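Local coordinates for protein DNA fragmentation factor 40 KDA subunit (PDB 1V0D) that cuts chromosomal DNA into fragments and drives chromatin condensation during apoptosis, acting as a caspase-activated nuclease, at residues Asp141-Trp144 / Phe145-Leu148. Sequence-based numbering, arbitrary orientation.
Sequences DPSW and FEGL
The backbone carbonyl of Asp141 lies at the edge of the Phe145 ring, its O 3.6 Å from Phe145 CD1, where two successive beta turns fold the chain between helix 116-129 and helix 155-175. The first turn, type I, runs from Ser143 to Glu146; the second, type II, runs from Phe145 to Leu148. The carboxylate of Asp141 is used away from the turns, in a salt bridge with Lys155 at the start of helix 155-175. The carbonyl O of Pro142 also lies near the ring's edge and is 3.6 Å from Phe145 CB, the atom that carries the ring. Ser143 is tied to Glu146 twice: Glu146 N donates to Ser143 O (3.1 Å) in a nearly straight bond that approaches from above the carbonyl plane, while Ser143 OG gives a longer bond to Glu146 OE2 (3.3 Å), meeting it almost along the C-O axis. At buried Trp144 the chi1 of -165° sends CG opposite the main-chain N and beside its own carbonyl carbon, which turns the indole's benzo edge over the Phe145 ring. The edge of its six-membered ring points at the face of Phe145 in a T-shaped stack, with planes at 63° and CE3 over the middle of the ring, 3.6 Å above its plane. Lys155 and Arg253 make cation-pi contacts with the indole, and NE1 is hydrogen-bonded to Pro246 O, so Trp144 ties the two turns to helix 155-175, to helix 250-255 and to the loop leading into it. Replacing Phe145 with an alanine would probably leave the CE3 edge of the tryptophan without its aromatic face and open a gap beside the Asp141 carbonyl. Gly147, with phi 106°, suits the third position of the type II turn, which brings Leu148 back toward the indole, its CD1 methyl resting obliquely 3.7 Å from Trp144 CZ3.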
# COMPACT_ATOMS: atom_id res chain seq x y z
N ASP A 141 23.40 -7.82 7.59
CA ASP A 141 22.36 -7.94 6.56
C ASP A 141 22.00 -6.57 6.02
O ASP A 141 20.86 -6.13 6.13
CB ASP A 141 21.11 -8.62 7.14
CG ASP A 141 20.03 -8.86 6.09
OD1 ASP A 141 20.37 -9.30 4.96
OD2 ASP A 141 18.84 -8.63 6.39
N PRO A 142 22.97 -5.89 5.41
CA PRO A 142 22.80 -4.55 4.84
C PRO A 142 21.74 -4.46 3.74
O PRO A 142 21.15 -3.40 3.53
CB PRO A 142 24.20 -4.22 4.34
CG PRO A 142 24.70 -5.56 3.89
CD PRO A 142 24.29 -6.45 5.04
N SER A 143 21.50 -5.57 3.06
CA SER A 143 20.52 -5.60 1.99
C SER A 143 19.18 -5.04 2.47
O SER A 143 18.57 -4.18 1.82
CB SER A 143 20.35 -7.03 1.50
OG SER A 143 19.79 -7.05 0.19
N TRP A 144 18.73 -5.54 3.62
CA TRP A 144 17.50 -5.10 4.25
C TRP A 144 17.43 -3.57 4.29
O TRP A 144 16.45 -2.98 3.85
CB TRP A 144 17.45 -5.63 5.69
CG TRP A 144 16.09 -5.57 6.38
CD1 TRP A 144 15.11 -6.53 6.34
CD2 TRP A 144 15.60 -4.54 7.24
NE1 TRP A 144 14.05 -6.16 7.13
CE2 TRP A 144 14.32 -4.94 7.69
CE3 TRP A 144 16.11 -3.30 7.68
CZ2 TRP A 144 13.55 -4.16 8.56
CZ3 TRP A 144 15.34 -2.52 8.55
CH2 TRP A 144 14.07 -2.95 8.98
N PHE A 145 18.49 -2.94 4.80
CA PHE A 145 18.55 -1.48 4.94
C PHE A 145 18.65 -0.60 3.71
O PHE A 145 18.76 0.63 3.84
CB PHE A 145 19.68 -1.10 5.89
CG PHE A 145 19.55 -1.68 7.27
CD1 PHE A 145 19.76 -3.04 7.49
CD2 PHE A 145 19.21 -0.87 8.35
CE1 PHE A 145 19.64 -3.58 8.76
CE2 PHE A 145 19.09 -1.40 9.63
CZ PHE A 145 19.31 -2.75 9.84
N GLU A 146 18.62 -1.17 2.51
CA GLU A 146 18.73 -0.36 1.30
C GLU A 146 17.69 0.75 1.19
O GLU A 146 16.50 0.49 1.03
CB GLU A 146 18.62 -1.23 0.05
CG GLU A 146 19.86 -2.04 -0.26
CD GLU A 146 19.65 -2.93 -1.47
OE1 GLU A 146 19.28 -2.39 -2.55
OE2 GLU A 146 19.87 -4.17 -1.35
N GLY A 147 18.15 1.99 1.26
CA GLY A 147 17.23 3.10 1.12
C GLY A 147 16.92 3.82 2.41
O GLY A 147 16.33 4.90 2.41
N LEU A 148 17.33 3.21 3.52
CA LEU A 148 17.08 3.81 4.82
C LEU A 148 18.26 4.69 5.16
O LEU A 148 19.40 4.35 4.86
CB LEU A 148 16.93 2.72 5.88
CG LEU A 148 15.93 1.62 5.55
CD1 LEU A 148 15.85 0.64 6.70
CD2 LEU A 148 14.58 2.24 5.28